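PDB 4N01: periplasmic binding protein from Veillonella parvula, which probably binds a small solute in the periplasm and hands it to a membrane transporter for uptake. Local coordinates for residues E95-P98 with P99-A102; R193-L196 with A197-N201. All coordinates share one frame; numbering follows the deposited sequence.

Contact 1 (E95-P98 with P99-A102)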
loop_
_atom_site.group_PDB
_atom_site.type_symbol
_atom_site.label_atom_id
_atom_site.label_comp_id
_atom_site.label_asym_id
_atom_site.label_seq_id
_atom_site.Cartn_x
_atom_site.Cartn_y
_atom_site.Cartn_z
ATOM N N GLU A 95 11.781 -5.209 2.684
ATOM C CA GLU A 95 12.094 -6.374 1.851
ATOM C C GLU A 95 11.077 -6.516 0.724
ATOM O O GLU A 95 9.869 -6.407 0.949
ATOM C CB GLU A 95 12.115 -7.666 2.683
ATOM C CG GLU A 95 12.484 -8.923 1.877
ATOM C CD GLU A 95 12.187 -10.229 2.608
ATOM O OE1 GLU A 95 11.236 -10.270 3.421
ATOM O OE2 GLU A 95 12.901 -11.225 2.360
ATOM N N ILE A 96 11.574 -6.747 -0.486
ATOM C CA ILE A 96 10.707 -6.933 -1.648
ATOM C C ILE A 96 9.865 -8.186 -1.414
ATOM O O ILE A 96 10.357 -9.165 -0.857
ATOM C CB ILE A 96 11.553 -7.105 -2.922
ATOM C CG1 ILE A 96 12.409 -5.851 -3.134
ATOM C CG2 ILE A 96 10.667 -7.379 -4.143
ATOM C CD1 ILE A 96 11.605 -4.571 -3.195
ATOM N N TYR A 97 8.590 -8.135 -1.783
ATOM C CA TYR A 97 7.705 -9.297 -1.703
ATOM C C TYR A 97 8.421 -10.490 -2.348
ATOM O O TYR A 97 8.811 -10.426 -3.517
ATOM C CB TYR A 97 6.414 -8.958 -2.453
ATOM C CG TYR A 97 5.237 -9.853 -2.169
ATOM C CD1 TYR A 97 4.898 -10.200 -0.864
ATOM C CD2 TYR A 97 4.438 -10.326 -3.206
ATOM C CE1 TYR A 97 3.805 -11.014 -0.601
ATOM C CE2 TYR A 97 3.348 -11.140 -2.952
ATOM C CZ TYR A 97 3.037 -11.477 -1.650
ATOM O OH TYR A 97 1.956 -12.283 -1.380
ATOM N N PRO A 98 8.636 -11.567 -1.578
ATOM C CA PRO A 98 9.548 -12.639 -2.011
ATOM C C PRO A 98 9.303 -13.226 -3.412
ATOM O O PRO A 98 10.291 -13.470 -4.110
ATOM C CB PRO A 98 9.400 -13.688 -0.905
ATOM C CG PRO A 98 9.128 -12.862 0.310
ATOM C CD PRO A 98 8.200 -11.762 -0.183
ATOM N N PRO A 99 8.037 -13.411 -3.837
ATOM C CA PRO A 99 7.872 -13.901 -5.215
ATOM C C PRO A 99 8.428 -12.955 -6.287
ATOM O O PRO A 99 8.617 -13.377 -7.429
ATOM C CB PRO A 99 6.348 -14.009 -5.368
ATOM C CG PRO A 99 5.846 -14.224 -3.974
ATOM C CD PRO A 99 6.751 -13.391 -3.106
ATOM N N LEU A 100 8.697 -11.702 -5.930
ATOM C CA LEU A 100 9.092 -10.696 -6.923
ATOM C C LEU A 100 10.574 -10.329 -6.836
ATOM O O LEU A 100 11.060 -9.511 -7.614
ATOM C CB LEU A 100 8.248 -9.425 -6.753
ATOM C CG LEU A 100 6.724 -9.600 -6.808
ATOM C CD1 LEU A 100 6.016 -8.272 -6.573
ATOM C CD2 LEU A 100 6.326 -10.197 -8.146
ATOM N N GLN A 101 11.291 -10.939 -5.898
ATOM C CA GLN A 101 12.698 -10.602 -5.657
ATOM C C GLN A 101 13.582 -10.847 -6.872
ATOM O O GLN A 101 14.412 -10.002 -7.232
ATOM C CB GLN A 101 13.251 -11.381 -4.457
ATOM C CG GLN A 101 14.700 -11.038 -4.109
ATOM C CD GLN A 101 14.848 -9.645 -3.516
ATOM O OE1 GLN A 101 14.324 -9.358 -2.431
ATOM N NE2 GLN A 101 15.557 -8.768 -4.227
ATOM N N ALA A 102 13.414 -12.004 -7.507
ATOM C CA ALA A 102 14.218 -12.329 -8.676
ATOM C C ALA A 102 13.973 -11.365 -9.837
ATOM O O ALA A 102 14.916 -11.022 -10.555
ATOM C CB ALA A 102 13.997 -13.772 -9.114
HETATM O O HOH W 1 14.488 -7.441 -0.571
HETATM O O HOH W 2 12.636 -10.655 -0.849
HETATM O O HOH W 3 11.774 -14.140 -6.461
#

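Contact 2 (R193-L196 with A197-N201)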
loop_
_atom_site.group_PDB
_atom_site.type_symbol
_atom_site.label_atom_id
_atom_site.label_comp_id
_atom_site.label_asym_id
_atom_site.label_seq_id
_atom_site.Cartn_x
_atom_site.Cartn_y
_atom_site.Cartn_z
ATOM N N ARG A 193 -9.542 -12.500 -6.458
ATOM C CA ARG A 193 -10.962 -12.587 -6.114
ATOM C C ARG A 193 -11.317 -13.966 -5.585
ATOM O O ARG A 193 -12.134 -14.098 -4.665
ATOM C CB ARG A 193 -11.855 -12.300 -7.324
ATOM C CG ARG A 193 -11.821 -10.884 -7.837
ATOM C CD ARG A 193 -12.984 -10.624 -8.775
ATOM N NE ARG A 193 -12.795 -9.357 -9.472
ATOM C CZ ARG A 193 -13.040 -8.170 -8.933
ATOM N NH1 ARG A 193 -13.500 -8.092 -7.681
ATOM N NH2 ARG A 193 -12.825 -7.065 -9.643
ATOM N N LYS A 194 -10.729 -14.990 -6.199
ATOM C CA LYS A 194 -11.001 -16.370 -5.831
ATOM C C LYS A 194 -10.521 -16.624 -4.413
ATOM O O LYS A 194 -11.243 -17.207 -3.595
ATOM C CB LYS A 194 -10.289 -17.318 -6.796
ATOM C CG LYS A 194 -10.707 -18.767 -6.685
ATOM C CD LYS A 194 -10.054 -19.577 -7.798
ATOM C CE LYS A 194 -10.502 -21.024 -7.764
ATOM N NZ LYS A 194 -10.136 -21.656 -6.476
ATOM N N THR A 195 -9.303 -16.179 -4.119
ATOM C CA THR A 195 -8.753 -16.303 -2.768
ATOM C C THR A 195 -9.567 -15.505 -1.743
ATOM O O THR A 195 -9.846 -16.003 -0.644
ATOM C CB THR A 195 -7.276 -15.865 -2.717
ATOM O OG1 THR A 195 -6.499 -16.744 -3.533
ATOM C CG2 THR A 195 -6.748 -15.908 -1.286
ATOM N N LEU A 196 -9.958 -14.280 -2.096
ATOM C CA LEU A 196 -10.731 -13.445 -1.178
ATOM C C LEU A 196 -12.065 -14.101 -0.850
ATOM O O LEU A 196 -12.511 -14.082 0.300
ATOM C CB LEU A 196 -10.960 -12.041 -1.760
ATOM C CG LEU A 196 -11.827 -11.128 -0.877
ATOM C CD1 LEU A 196 -11.137 -10.885 0.459
ATOM C CD2 LEU A 196 -12.138 -9.802 -1.577
ATOM N N ALA A 197 -12.690 -14.710 -1.853
ATOM C CA ALA A 197 -13.958 -15.394 -1.638
ATOM C C ALA A 197 -13.779 -16.582 -0.691
ATOM O O ALA A 197 -14.665 -16.884 0.119
ATOM C CB ALA A 197 -14.532 -15.860 -2.954
ATOM N N ALA A 198 -12.642 -17.263 -0.792
ATOM C CA ALA A 198 -12.379 -18.398 0.089
ATOM C C ALA A 198 -12.235 -17.935 1.535
ATOM O O ALA A 198 -12.743 -18.582 2.461
ATOM C CB ALA A 198 -11.140 -19.150 -0.360
ATOM N N ILE A 199 -11.560 -16.807 1.738
ATOM C CA ILE A 199 -11.455 -16.243 3.083
ATOM C C ILE A 199 -12.826 -15.851 3.625
ATOM O O ILE A 199 -13.195 -16.208 4.747
ATOM C CB ILE A 199 -10.566 -14.988 3.102
ATOM C CG1 ILE A 199 -9.152 -15.333 2.626
ATOM C CG2 ILE A 199 -10.530 -14.378 4.511
ATOM C CD1 ILE A 199 -8.381 -14.117 2.168
ATOM N N GLN A 200 -13.589 -15.115 2.826
ATOM C CA GLN A 200 -14.872 -14.602 3.285
ATOM C C GLN A 200 -15.880 -15.716 3.578
ATOM O O GLN A 200 -16.695 -15.596 4.494
ATOM C CB GLN A 200 -15.418 -13.571 2.279
ATOM C CG GLN A 200 -14.536 -12.325 2.170
ATOM C CD GLN A 200 -15.158 -11.234 1.328
ATOM O OE1 GLN A 200 -15.650 -11.487 0.228
ATOM N NE2 GLN A 200 -15.152 -10.009 1.848
ATOM N N ASN A 201 -15.817 -16.807 2.816
ATOM C CA ASN A 201 -16.683 -17.956 3.084
ATOM C C ASN A 201 -16.431 -18.587 4.449
ATOM O O ASN A 201 -17.368 -19.010 5.119
ATOM C CB ASN A 201 -16.574 -19.011 1.971
ATOM C CG ASN A 201 -17.490 -18.710 0.800
ATOM O OD1 ASN A 201 -18.540 -18.086 0.968
ATOM N ND2 ASN A 201 -17.100 -19.149 -0.396
#

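Contact 1 (E95-P98 with P99-A102)
Y97 lays one face of its ring on P99, two residues further along the chain. Its CB lies 4.2 Å from L100 CD1, a methyl that lies at the ring's edge, near its plane. Because CG stands anti to the backbone N (chi1 -164°), the ring is set beside the carbonyl carbon, on the side where the chain turns into the prolines. Beyond CB, CG and CD2 pass under P99 CD, with CD2 at 3.8 Å, and CE2 meets both P99 CD and P99 CG. P99 CD sits over the face, 4.0 Å from the ring centroid, a CH-pi contact offset toward the rim. A bound glycerol, probably from the crystallisation liquor, lies about 3 Å from the side chain at its nearest atoms. Cut back to an alanine, the side chain would lose its ring, and P99 CD would probably be left without the aromatic face it rests on, with a gap beside the turn.

The turn itself is closed by a short bond from L100 N to Y97 O (2.7 Å, N-H...O angle 158°), followed by a longer one from Q101 N to P98 O (3.3 Å), whose donor stands above the carbonyl plane. Proline suits P98 and P99 because its ring holds phi near the required value. Q101 crosses I96 almost at a right angle, bringing OE1 to 3.6 Å from I96 CB; a water links OE1 to I96 N, while NE2 bonds D105. A different water joins P98 O to A102 N.

The turn leads from strand 86-90 of the five-stranded parallel sheet into helix 101-104. I96 and L100, both apolar and buried, press against helix 71-79, whose E75 also accepts a bond from Y97 N. V318 and R319, just ahead of helix 320-332, touch the Y97 side chain.

Contact 2 (R193-L196 with A197-N201)
L196 O receives the amide of Q200 in a nearly straight bond, with N at 2.9 Å and an N-H...O angle of 165°. The aliphatic part of the same glutamine crowds this oxygen too: Q200 CG comes to 3.3 Å from L196 O, since chi1 of -64° places CG beside its own backbone N and so back over the preceding turn. From there the chain runs extended across L196, with L196 CD1 4.1 Å from Q200 CG and L196 CG 4.0 Å from Q200 OE1. Glutamine fits because its methylenes lie against leucine while its NE2 reaches L235 O. The backbone is regular alpha helix, each amide bonded four residues back; I199 N to T195 O (3.0 Å) is another such link. It belongs to helix 182-203, which lies between the parts of the chain that form the two parallel sheets, consistent with the long interdomain helix of the periplasmic binding proteins built on this plan. On the neighbouring side of the helix, T195 CG2 and I199 CD1, one turn apart, meet at 4.2 Å, two beta-branched residues forming a strip that packs on V321, K325 and A328 of helix 320-332. A197 is exposed, and its methyl stays close to the backbone, 3.4 Å from R193 O; alanine's small side chain suits a regular helix. The guanidinium of R193 pairs through NH1 with E166 of helix 165-178 in a salt bridge.

Overall arrangement
Contact 1 is partly buried, in a connection of the lobe with the five-stranded sheet, whereas contact 2 lies at the surface on a long helix; their centres are 24 Å apart and their nearest atoms about 9 Å, so they do not touch. Their chemistry follows their place. The proline turn is irregular, and aromatic packing and bridging waters supplement its backbone bonds; the helix repeats one bond pattern, with I199 buried against a neighbouring helix, and K194 and A197 exposed. Both nevertheless meet the same late part of the chain: contact 1 touches the loop just before helix 320-332, and contact 2 packs on that helix.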